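Local structure of putative O-Methyltransferase (Corynebacterium glutamicum, 3DR5) at residues A20-A25 with G71-N76; R117-M122 with K143-A148; A50-N55 with S129-F134; L165-I170 with L203-T208. The protein probably transfers a methyl group from S-adenosyl-L-methionine to a hydroxyl group of an unknown substrate. One frame throughout, in Å; residues are numbered along the deposited sequence.

The four contacts are spread around one Rossmann-like methyltransferase fold, whose sheet has strand order 3-2-1-4-5-7-6. Interactions 1 and 2 lie on opposite sides of the chain's centre, their own centres 25 Å apart. Interaction 3, at the start of strand 130-135, joins interaction 1 directly: Ile74 CD1 packs on Leu132 CD2 at 4.1 Å. Its nearest atoms come within about 6 Å of interaction 2, whose helices 118-121 and 142-152 precede and follow the same strand. Interaction 4 adjoins strand 207-212 of this sheet; its centre is 24 Å from that of interaction 3, and both also touch the second subunit.

Interaction 1. Residues A20-A25 with G71-N76; sequences AAVARA and GLYILN
Leu72 extends CD1 toward helix 20-31 with CG beside its backbone N (chi1 -75°) and the branch continuing outward, while Val22 places CG1 anti to its own N (chi1 168°), over toward Tyr73. The Leu72 methyl enters between Ala21 and Ala25, one helical turn apart: CD1 lies 3.4 Å from Ala21 O and 3.9 Å from Ala25 CB. Val22 divides its two methyls, CG2 packing on Leu72 CB at 4.3 Å and CG1 reaching the phenol end of Tyr73, 3.6 Å from OH and 3.9 Å from CZ. The Val22 and Tyr73 side chains cross at about a right angle. Helix 67-77 follows the first strand of the Rossmann-like methyltransferase sheet, and helix 20-31, ahead of that sheet in the chain, runs nearly antiparallel across it, the axes of the short segments 10.4 Å apart at 155°. Small alanines on the first helix let the leucine come close to the backbone. Tyr73 OH, beside the valine methyl, is hydrogen-bonded to Glu39 and Arg26, which fixes the end of the ring. Phe101 of helix 91-103 packs on Leu72 as well, and Leu100 on Ala25.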
loop_
_atom_site.group_PDB
_atom_site.type_symbol
_atom_site.label_atom_id
_atom_site.label_comp_id
_atom_site.label_asym_id
_atom_site.label_seq_id
_atom_site.Cartn_x
_atom_site.Cartn_y
_atom_site.Cartn_z
ATOM N N ALA A 20 14.663 -17.772 0.238
ATOM C CA ALA A 20 15.725 -18.192 1.152
ATOM C C ALA A 20 16.380 -17.028 1.878
ATOM O O ALA A 20 16.515 -17.048 3.104
ATOM C CB ALA A 20 16.783 -19.002 0.393
ATOM N N ALA A 21 16.780 -16.016 1.120
ATOM C CA ALA A 21 17.413 -14.849 1.707
ATOM C C ALA A 21 16.465 -14.185 2.708
ATOM O O ALA A 21 16.892 -13.734 3.768
ATOM C CB ALA A 21 17.813 -13.857 0.606
ATOM N N VAL A 22 15.175 -14.133 2.376
ATOM C CA VAL A 22 14.185 -13.520 3.260
ATOM C C VAL A 22 13.941 -14.365 4.506
ATOM O O VAL A 22 13.842 -13.839 5.616
ATOM C CB VAL A 22 12.832 -13.298 2.533
ATOM C CG1 VAL A 22 11.742 -12.928 3.554
ATOM C CG2 VAL A 22 12.974 -12.201 1.483
ATOM N N ALA A 23 13.841 -15.679 4.323
ATOM C CA ALA A 23 13.612 -16.579 5.448
ATOM C C ALA A 23 14.804 -16.510 6.410
ATOM O O ALA A 23 14.635 -16.560 7.622
ATOM C CB ALA A 23 13.419 -18.010 4.947
ATOM N N ARG A 24 16.008 -16.397 5.860
ATOM C CA ARG A 24 17.214 -16.319 6.671
ATOM C C ARG A 24 17.182 -15.032 7.507
ATOM O O ARG A 24 17.467 -15.055 8.712
ATOM C CB ARG A 24 18.447 -16.358 5.750
ATOM C CG ARG A 24 19.781 -16.126 6.432
ATOM C CD ARG A 24 20.045 -17.127 7.545
ATOM N NE ARG A 24 21.476 -17.391 7.675
ATOM C CZ ARG A 24 22.092 -17.615 8.827
ATOM N NH1 ARG A 24 21.400 -17.604 9.956
ATOM N NH2 ARG A 24 23.399 -17.841 8.848
ATOM N N ALA A 25 16.825 -13.917 6.872
ATOM C CA ALA A 25 16.751 -12.636 7.566
ATOM C C ALA A 25 15.678 -12.641 8.661
ATOM O O ALA A 25 15.834 -11.978 9.694
ATOM C CB ALA A 25 16.485 -11.511 6.564
ATOM N N GLY A 71 15.010 -4.411 4.372
ATOM C CA GLY A 71 15.737 -4.026 3.175
ATOM C C GLY A 71 15.570 -4.952 1.993
ATOM O O GLY A 71 15.585 -4.512 0.840
ATOM N N LEU A 72 15.444 -6.242 2.280
ATOM C CA LEU A 72 15.276 -7.236 1.232
ATOM C C LEU A 72 13.930 -7.047 0.531
ATOM O O LEU A 72 13.821 -7.230 -0.684
ATOM C CB LEU A 72 15.391 -8.657 1.812
ATOM C CG LEU A 72 16.828 -9.103 2.151
ATOM C CD1 LEU A 72 16.797 -10.451 2.872
ATOM C CD2 LEU A 72 17.659 -9.219 0.869
ATOM N N TYR A 73 12.902 -6.690 1.294
ATOM C CA TYR A 73 11.573 -6.471 0.718
ATOM C C TYR A 73 11.588 -5.222 -0.151
ATOM O O TYR A 73 10.999 -5.189 -1.218
ATOM C CB TYR A 73 10.542 -6.294 1.824
ATOM C CG TYR A 73 10.129 -7.581 2.475
ATOM C CD1 TYR A 73 9.377 -8.526 1.771
ATOM C CD2 TYR A 73 10.451 -7.840 3.806
ATOM C CE1 TYR A 73 8.949 -9.695 2.383
ATOM C CE2 TYR A 73 10.029 -9.009 4.432
ATOM C CZ TYR A 73 9.278 -9.925 3.720
ATOM O OH TYR A 73 8.826 -11.054 4.350
ATOM N N ILE A 74 12.279 -4.197 0.327
ATOM C CA ILE A 74 12.393 -2.939 -0.387
ATOM C C ILE A 74 13.229 -3.102 -1.657
ATOM O O ILE A 74 12.840 -2.626 -2.721
ATOM C CB ILE A 74 13.006 -1.845 0.541
ATOM C CG1 ILE A 74 11.989 -1.469 1.623
ATOM C CG2 ILE A 74 13.418 -0.620 -0.267
ATOM C CD1 ILE A 74 12.455 -0.361 2.562
ATOM N N LEU A 75 14.370 -3.785 -1.548
ATOM C CA LEU A 75 15.248 -4.006 -2.697
ATOM C C LEU A 75 14.561 -4.780 -3.820
ATOM O O LEU A 75 14.884 -4.600 -4.991
ATOM C CB LEU A 75 16.541 -4.714 -2.250
ATOM C CG LEU A 75 17.495 -3.790 -1.478
ATOM C CD1 LEU A 75 18.601 -4.607 -0.798
ATOM C CD2 LEU A 75 18.087 -2.760 -2.443
ATOM N N ASN A 76 13.608 -5.632 -3.461
ATOM C CA ASN A 76 12.861 -6.398 -4.458
ATOM C C ASN A 76 12.142 -5.475 -5.445
ATOM O O ASN A 76 12.102 -5.757 -6.643
ATOM C CB ASN A 76 11.824 -7.289 -3.775
ATOM C CG ASN A 76 12.383 -8.638 -3.368
ATOM O OD1 ASN A 76 11.848 -9.310 -2.475
ATOM N ND2 ASN A 76 13.453 -9.051 -4.030
#

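Interaction 2. Residues R117-M122 with K143-A148; sequences RPLDVM and KALVDA
Two helices that flank strand 130-135 in the chain, the short helix 118-121 before it and helix 142-152 after it, meet through Leu119 and selenomethionine Met122 on one side and Ala144, Leu145 and Ala148 on the other. Leu119 reaches along helix 142-152 from Ala144 to Ala148: CD1 touches Ala144 CB at 3.6 Å, whereas CD2 drops between the two alanines, 3.6 Å from Ala144 O and 3.9 Å from Ala148 CB. Leu145 turns CG anti to its backbone N (chi1 -173°), and this carries CD1 across to the selenium of Met122, 3.6 Å away. The Met122 chain bends at chi3 (-128°), bringing CE as well to within 3.7 Å of Leu145 CD1, while SE also rests 3.8 Å from Ala148 CB. In the Rossmann-like methyltransferase sheet, Ile63 at the end of strand 59-63 lies beneath both partners, touching Met122 and Leu145, and Leu161 of strand 157-161 adds to the packing on Leu145. Met122 and Leu145 are buried against the sheet, while Leu119 is exposed. At the Met122-Ala148 end a water joins the two backbones, donating to Ala148 O at 2.7 Å and more weakly to Met122 O at 3.3 Å.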
loop_
_atom_site.group_PDB
_atom_site.type_symbol
_atom_site.label_atom_id
_atom_site.label_comp_id
_atom_site.label_asym_id
_atom_site.label_seq_id
_atom_site.Cartn_x
_atom_site.Cartn_y
_atom_site.Cartn_z
ATOM N N ARG A 117 22.621 7.039 15.167
ATOM C CA ARG A 117 21.308 7.089 15.758
ATOM C C ARG A 117 20.553 7.827 14.644
ATOM O O ARG A 117 21.027 8.839 14.098
ATOM C CB ARG A 117 21.329 7.903 17.058
ATOM C CG ARG A 117 22.364 7.372 18.024
ATOM C CD ARG A 117 22.578 8.311 19.185
ATOM N NE ARG A 117 21.354 8.498 19.960
ATOM C CZ ARG A 117 21.300 9.117 21.137
ATOM N NH1 ARG A 117 22.405 9.609 21.683
ATOM N NH2 ARG A 117 20.140 9.239 21.769
ATOM N N PRO A 118 19.375 7.326 14.272
ATOM C CA PRO A 118 18.534 7.910 13.217
ATOM C C PRO A 118 18.413 9.427 13.231
ATOM O O PRO A 118 18.724 10.101 12.246
ATOM C CB PRO A 118 17.173 7.263 13.453
ATOM C CG PRO A 118 17.493 5.958 14.058
ATOM C CD PRO A 118 18.672 6.223 14.954
ATOM N N LEU A 119 17.952 9.956 14.362
ATOM C CA LEU A 119 17.725 11.375 14.481
ATOM C C LEU A 119 18.952 12.265 14.465
ATOM O O LEU A 119 18.843 13.482 14.310
ATOM C CB LEU A 119 16.851 11.639 15.714
ATOM C CG LEU A 119 15.469 10.955 15.678
ATOM C CD1 LEU A 119 14.748 11.204 16.996
ATOM C CD2 LEU A 119 14.642 11.483 14.507
ATOM N N ASP A 120 20.117 11.656 14.608
ATOM C CA ASP A 120 21.356 12.411 14.578
ATOM C C ASP A 120 21.855 12.575 13.144
ATOM O O ASP A 120 22.277 13.654 12.753
ATOM C CB ASP A 120 22.437 11.702 15.400
ATOM C CG ASP A 120 22.316 11.961 16.890
ATOM O OD1 ASP A 120 22.590 11.038 17.689
ATOM O OD2 ASP A 120 21.965 13.094 17.266
ATOM N N VAL A 121 21.776 11.504 12.357
ATOM C CA VAL A 121 22.289 11.509 10.991
ATOM C C VAL A 121 21.361 11.972 9.869
ATOM O O VAL A 121 21.826 12.297 8.772
ATOM C CB VAL A 121 22.839 10.116 10.648
ATOM C CG1 VAL A 121 21.689 9.154 10.387
ATOM C CG2 VAL A 121 23.780 10.187 9.462
HETATM N N MSE A 122 20.063 11.992 10.133
HETATM C CA MSE A 122 19.117 12.429 9.125
HETATM C C MSE A 122 19.355 13.906 8.842
HETATM O O MSE A 122 18.969 14.430 7.797
HETATM C CB MSE A 122 17.685 12.167 9.600
HETATM C CG MSE A 122 17.200 10.781 9.192
HETATM SE SE MSE A 122 15.703 10.201 10.246
HETATM C CE MSE A 122 16.372 8.493 10.795
ATOM N N LYS A 143 7.222 11.375 16.357
ATOM C CA LYS A 143 7.072 12.753 15.941
ATOM C C LYS A 143 8.390 13.284 15.385
ATOM O O LYS A 143 8.433 13.902 14.317
ATOM C CB LYS A 143 6.657 13.610 17.139
ATOM C CG LYS A 143 5.552 14.615 16.846
ATOM C CD LYS A 143 5.854 15.999 17.411
ATOM C CE LYS A 143 6.390 16.932 16.325
ATOM N NZ LYS A 143 6.627 18.320 16.812
ATOM N N ALA A 144 9.470 13.043 16.117
ATOM C CA ALA A 144 10.786 13.513 15.704
ATOM C C ALA A 144 11.190 12.867 14.384
ATOM O O ALA A 144 11.821 13.505 13.539
ATOM C CB ALA A 144 11.823 13.207 16.792
ATOM N N LEU A 145 10.815 11.604 14.201
ATOM C CA LEU A 145 11.156 10.910 12.972
ATOM C C LEU A 145 10.402 11.541 11.790
ATOM O O LEU A 145 10.959 11.682 10.698
ATOM C CB LEU A 145 10.843 9.402 13.089
ATOM C CG LEU A 145 11.325 8.568 11.892
ATOM C CD1 LEU A 145 12.849 8.707 11.750
ATOM C CD2 LEU A 145 10.928 7.101 12.072
ATOM N N VAL A 146 9.143 11.926 12.011
ATOM C CA VAL A 146 8.320 12.552 10.970
ATOM C C VAL A 146 8.921 13.893 10.554
ATOM O O VAL A 146 9.014 14.213 9.369
ATOM C CB VAL A 146 6.885 12.807 11.474
ATOM C CG1 VAL A 146 6.067 13.481 10.394
ATOM C CG2 VAL A 146 6.239 11.499 11.897
ATOM N N ASP A 147 9.318 14.681 11.549
ATOM C CA ASP A 147 9.912 15.990 11.302
ATOM C C ASP A 147 11.248 15.836 10.602
ATOM O O ASP A 147 11.618 16.656 9.767
ATOM C CB ASP A 147 10.110 16.747 12.619
ATOM C CG ASP A 147 8.802 17.044 13.315
ATOM O OD1 ASP A 147 7.819 17.366 12.613
ATOM O OD2 ASP A 147 8.755 16.963 14.560
ATOM N N ALA A 148 11.973 14.775 10.944
ATOM C CA ALA A 148 13.274 14.513 10.336
ATOM C C ALA A 148 13.134 13.955 8.926
ATOM O O ALA A 148 13.852 14.354 8.012
ATOM C CB ALA A 148 14.073 13.538 11.205
HETATM O O HOH W 1 15.997 15.912 8.173
#

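Interaction 3. Residues A50-N55 with S129-F134; sequences ATTNGN and SYQLVF
Gln131 and Thr52 meet where the chain leaving helix 39-51 passes over the start of strand 130-135, an inner strand of the Rossmann-like methyltransferase sheet. Gln131 has the most surface buried here. It sits at the corner where the strand turns, and its CG lies between the backbone N and carbonyl carbon (chi1 73°), so that the extended remainder of the chain rises along Thr52, Asn53 and Gly54. Its CB and CG pass beside Thr52, CG being 3.4 Å from Thr52 OG1, and CB also approaches Asn53 O at 3.8 Å. Thr52, the first residue to leave the helix, crosses the glutamine obliquely and turns its methyl toward the strand backbone, CG2 standing 3.4 Å from Gln131 O. Its hydroxyl is hydrogen-bonded to Leu48 O, back in the helix. Leu132, which enters only marginally here, packs on Leu48 and Ala49 of the same helix. Close by, Thr51 hydrogen-bonds to Thr51 of the second subunit, and Asn53 packs on Asn53 of that subunit, placing the loop at the dimer interface. Beyond the glutamine the loop folds into an Asx turn, in which Asn53 OD1 accepts from Asn55 N at 2.9 Å with the donor 50° out of the carbonyl plane.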
loop_
_atom_site.group_PDB
_atom_site.type_symbol
_atom_site.label_atom_id
_atom_site.label_comp_id
_atom_site.label_asym_id
_atom_site.label_seq_id
_atom_site.Cartn_x
_atom_site.Cartn_y
_atom_site.Cartn_z
ATOM N N ALA A 50 8.252 -0.405 -5.297
ATOM C CA ALA A 50 8.035 -0.601 -6.728
ATOM C C ALA A 50 7.196 0.510 -7.360
ATOM O O ALA A 50 7.438 0.898 -8.499
ATOM C CB ALA A 50 7.367 -1.948 -6.975
ATOM N N THR A 51 6.214 1.024 -6.627
ATOM C CA THR A 51 5.360 2.072 -7.160
ATOM C C THR A 51 5.966 3.478 -7.048
ATOM O O THR A 51 5.777 4.289 -7.961
ATOM C CB THR A 51 3.945 2.037 -6.501
ATOM O OG1 THR A 51 4.031 2.368 -5.103
ATOM C CG2 THR A 51 3.344 0.632 -6.647
ATOM N N THR A 52 6.687 3.770 -5.959
ATOM C CA THR A 52 7.290 5.094 -5.810
ATOM C C THR A 52 8.287 5.355 -6.937
ATOM O O THR A 52 8.852 4.427 -7.524
ATOM C CB THR A 52 7.951 5.289 -4.418
ATOM O OG1 THR A 52 8.863 4.219 -4.146
ATOM C CG2 THR A 52 6.871 5.348 -3.345
ATOM N N ASN A 53 8.519 6.628 -7.223
ATOM C CA ASN A 53 9.363 7.023 -8.349
ATOM C C ASN A 53 10.872 7.082 -8.176
ATOM O O ASN A 53 11.387 7.971 -7.503
ATOM C CB ASN A 53 8.838 8.361 -8.888
ATOM C CG ASN A 53 9.298 8.648 -10.309
ATOM O OD1 ASN A 53 10.123 7.922 -10.864
ATOM N ND2 ASN A 53 8.773 9.725 -10.901
ATOM N N GLY A 54 11.566 6.139 -8.814
ATOM C CA GLY A 54 13.014 6.093 -8.726
ATOM C C GLY A 54 13.696 7.227 -9.470
ATOM O O GLY A 54 14.846 7.571 -9.170
ATOM N N ASN A 55 12.987 7.811 -10.438
ATOM C CA ASN A 55 13.519 8.919 -11.232
ATOM C C ASN A 55 13.773 10.171 -10.392
ATOM O O ASN A 55 12.840 10.763 -9.842
ATOM C CB ASN A 55 12.557 9.265 -12.377
ATOM C CG ASN A 55 12.515 8.189 -13.459
ATOM O OD1 ASN A 55 11.597 7.366 -13.509
ATOM N ND2 ASN A 55 13.525 8.186 -14.324
ATOM N N SER A 129 15.191 14.054 -1.574
ATOM C CA SER A 129 15.935 13.084 -2.366
ATOM C C SER A 129 15.482 11.638 -2.229
ATOM O O SER A 129 15.971 10.766 -2.946
ATOM C CB SER A 129 17.413 13.155 -2.004
ATOM O OG SER A 129 18.105 14.132 -2.750
ATOM N N TYR A 130 14.543 11.377 -1.332
ATOM C CA TYR A 130 14.108 10.016 -1.100
ATOM C C TYR A 130 12.650 9.757 -1.432
ATOM O O TYR A 130 11.777 10.570 -1.140
ATOM C CB TYR A 130 14.421 9.654 0.356
ATOM C CG TYR A 130 15.907 9.701 0.664
ATOM C CD1 TYR A 130 16.729 8.605 0.392
ATOM C CD2 TYR A 130 16.508 10.876 1.126
ATOM C CE1 TYR A 130 18.110 8.667 0.582
ATOM C CE2 TYR A 130 17.887 10.953 1.319
ATOM C CZ TYR A 130 18.684 9.841 1.035
ATOM O OH TYR A 130 20.048 9.908 1.225
ATOM N N GLN A 131 12.402 8.598 -2.035
ATOM C CA GLN A 131 11.064 8.187 -2.441
ATOM C C GLN A 131 10.358 7.310 -1.405
ATOM O O GLN A 131 9.140 7.122 -1.464
ATOM C CB GLN A 131 11.146 7.411 -3.754
ATOM C CG GLN A 131 11.728 6.000 -3.562
ATOM C CD GLN A 131 12.190 5.346 -4.854
ATOM O OE1 GLN A 131 11.479 4.531 -5.440
ATOM N NE2 GLN A 131 13.378 5.714 -5.309
ATOM N N LEU A 132 11.117 6.770 -0.458
ATOM C CA LEU A 132 10.529 5.884 0.541
ATOM C C LEU A 132 11.371 5.815 1.808
ATOM O O LEU A 132 12.590 5.644 1.755
ATOM C CB LEU A 132 10.366 4.471 -0.048
ATOM C CG LEU A 132 9.910 3.316 0.863
ATOM C CD1 LEU A 132 8.453 3.523 1.265
ATOM C CD2 LEU A 132 10.075 1.975 0.144
ATOM N N VAL A 133 10.712 5.957 2.952
ATOM C CA VAL A 133 11.392 5.876 4.226
ATOM C C VAL A 133 10.582 4.979 5.161
ATOM O O VAL A 133 9.396 5.211 5.406
ATOM C CB VAL A 133 11.577 7.281 4.865
ATOM C CG1 VAL A 133 12.271 7.158 6.226
ATOM C CG2 VAL A 133 12.398 8.168 3.929
ATOM N N PHE A 134 11.227 3.933 5.657
ATOM C CA PHE A 134 10.604 3.010 6.589
ATOM C C PHE A 134 11.244 3.257 7.948
ATOM O O PHE A 134 12.477 3.293 8.083
ATOM C CB PHE A 134 10.848 1.547 6.193
ATOM C CG PHE A 134 10.401 0.567 7.242
ATOM C CD1 PHE A 134 9.076 0.144 7.304
ATOM C CD2 PHE A 134 11.304 0.095 8.194
ATOM C CE1 PHE A 134 8.652 -0.729 8.316
ATOM C CE2 PHE A 134 10.894 -0.773 9.210
ATOM C CZ PHE A 134 9.566 -1.192 9.268
#

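Interaction 4. Residues L165-I170 with L203-T208; sequences LLDGTI and LGAGLT
Leu165 packs against the type II' beta turn of Leu203 to Gly206, which closes the hairpin between strands 196-201 and 207-212 of the methyltransferase sheet. From its CB, 3.7 Å from Ala205 O, the side chain runs over the far end of the turn. CG lies beside the backbone N (chi1 -63°) and above the Gly206 carbonyl group, 3.8 Å from its O. Of the two methyls, CD1 presses on Gly206 CA at 3.5 Å, and CD2 points to Thr208, 4.1 Å from its OG1, the leucine and threonine crossing at about a right angle. Gly206, without a side chain, lets Leu165 lie directly on its backbone. Two backbone bonds join the loop to the turn: Leu165 N donates to Gly206 O at 3.3 Å and Asp167 N to Ala205 O at 2.7 Å. Asp163, just upstream of Leu165, adds a further tie by accepting from Ala205 N. Away from the turn, Leu165 also packs on Arg200 and Asp187, and on Leu8 of the second subunit, which places this corner beside the dimer contact. The exposed Asp167 bends its carboxylate back over the alanine, OD1 coming to 3.5 Å from Ala205 CA.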
loop_
_atom_site.group_PDB
_atom_site.type_symbol
_atom_site.label_atom_id
_atom_site.label_comp_id
_atom_site.label_asym_id
_atom_site.label_seq_id
_atom_site.Cartn_x
_atom_site.Cartn_y
_atom_site.Cartn_z
ATOM N N LEU A 165 0.416 2.573 15.857
ATOM C CA LEU A 165 -0.919 2.691 16.419
ATOM C C LEU A 165 -1.116 1.862 17.681
ATOM O O LEU A 165 -2.172 1.914 18.311
ATOM C CB LEU A 165 -1.948 2.277 15.367
ATOM C CG LEU A 165 -2.033 3.117 14.088
ATOM C CD1 LEU A 165 -2.785 2.357 13.004
ATOM C CD2 LEU A 165 -2.728 4.434 14.392
ATOM N N LEU A 166 -0.087 1.106 18.040
ATOM C CA LEU A 166 -0.121 0.247 19.215
ATOM C C LEU A 166 -1.404 -0.570 19.331
ATOM O O LEU A 166 -2.095 -0.531 20.353
ATOM C CB LEU A 166 0.115 1.075 20.489
ATOM C CG LEU A 166 1.515 1.705 20.593
ATOM C CD1 LEU A 166 1.655 2.488 21.891
ATOM C CD2 LEU A 166 2.561 0.605 20.528
ATOM N N ASP A 167 -1.719 -1.296 18.260
ATOM C CA ASP A 167 -2.887 -2.166 18.228
ATOM C C ASP A 167 -4.218 -1.471 18.506
ATOM O O ASP A 167 -5.208 -2.124 18.847
ATOM C CB ASP A 167 -2.685 -3.305 19.228
ATOM C CG ASP A 167 -1.650 -4.317 18.763
ATOM O OD1 ASP A 167 -1.802 -4.831 17.638
ATOM O OD2 ASP A 167 -0.699 -4.611 19.521
ATOM N N GLY A 168 -4.232 -0.150 18.352
ATOM C CA GLY A 168 -5.434 0.616 18.608
ATOM C C GLY A 168 -5.470 1.077 20.057
ATOM O O GLY A 168 -6.332 1.862 20.453
ATOM N N THR A 169 -4.529 0.577 20.852
ATOM C CA THR A 169 -4.415 0.918 22.271
ATOM C C THR A 169 -4.748 2.375 22.560
ATOM O O THR A 169 -5.360 2.679 23.588
ATOM C CB THR A 169 -2.979 0.630 22.793
ATOM O OG1 THR A 169 -2.855 -0.755 23.141
ATOM C CG2 THR A 169 -2.642 1.497 24.001
ATOM N N ILE A 170 -4.347 3.272 21.660
ATOM C CA ILE A 170 -4.591 4.694 21.870
ATOM C C ILE A 170 -6.077 5.058 21.922
ATOM O O ILE A 170 -6.933 4.234 21.616
ATOM C CB ILE A 170 -3.798 5.563 20.838
ATOM C CG1 ILE A 170 -4.082 5.115 19.414
ATOM C CG2 ILE A 170 -2.294 5.439 21.131
ATOM C CD1 ILE A 170 -3.207 5.805 18.387
ATOM N N LEU A 203 -1.892 -3.671 9.746
ATOM C CA LEU A 203 -0.707 -4.516 9.603
ATOM C C LEU A 203 0.173 -4.344 10.842
ATOM O O LEU A 203 0.338 -3.233 11.339
ATOM C CB LEU A 203 0.066 -4.131 8.333
ATOM C CG LEU A 203 -0.556 -4.551 7.002
ATOM C CD1 LEU A 203 0.022 -3.676 5.891
ATOM C CD2 LEU A 203 -0.288 -6.038 6.753
ATOM N N GLY A 204 0.733 -5.449 11.330
ATOM C CA GLY A 204 1.543 -5.396 12.533
ATOM C C GLY A 204 0.668 -4.836 13.648
ATOM O O GLY A 204 -0.491 -5.239 13.809
ATOM N N ALA A 205 1.206 -3.906 14.431
ATOM C CA ALA A 205 0.439 -3.288 15.513
ATOM C C ALA A 205 -0.245 -2.003 15.018
ATOM O O ALA A 205 -0.637 -1.151 15.819
ATOM C CB ALA A 205 1.361 -2.972 16.704
ATOM N N GLY A 206 -0.386 -1.863 13.702
ATOM C CA GLY A 206 -1.016 -0.675 13.145
ATOM C C GLY A 206 0.006 0.189 12.432
ATOM O O GLY A 206 0.801 0.874 13.062
ATOM N N LEU A 207 -0.045 0.172 11.106
ATOM C CA LEU A 207 0.894 0.896 10.268
ATOM C C LEU A 207 0.406 2.252 9.818
ATOM O O LEU A 207 -0.727 2.392 9.382
ATOM C CB LEU A 207 1.210 0.028 9.048
ATOM C CG LEU A 207 2.263 0.449 8.020
ATOM C CD1 LEU A 207 3.652 0.186 8.594
ATOM C CD2 LEU A 207 2.077 -0.336 6.727
ATOM N N THR A 208 1.259 3.261 9.932
ATOM C CA THR A 208 0.886 4.579 9.452
ATOM C C THR A 208 1.816 4.932 8.300
ATOM O O THR A 208 3.043 4.987 8.467
ATOM C CB THR A 208 1.021 5.686 10.522
ATOM O OG1 THR A 208 0.195 5.376 11.648
ATOM C CG2 THR A 208 0.567 7.028 9.944
#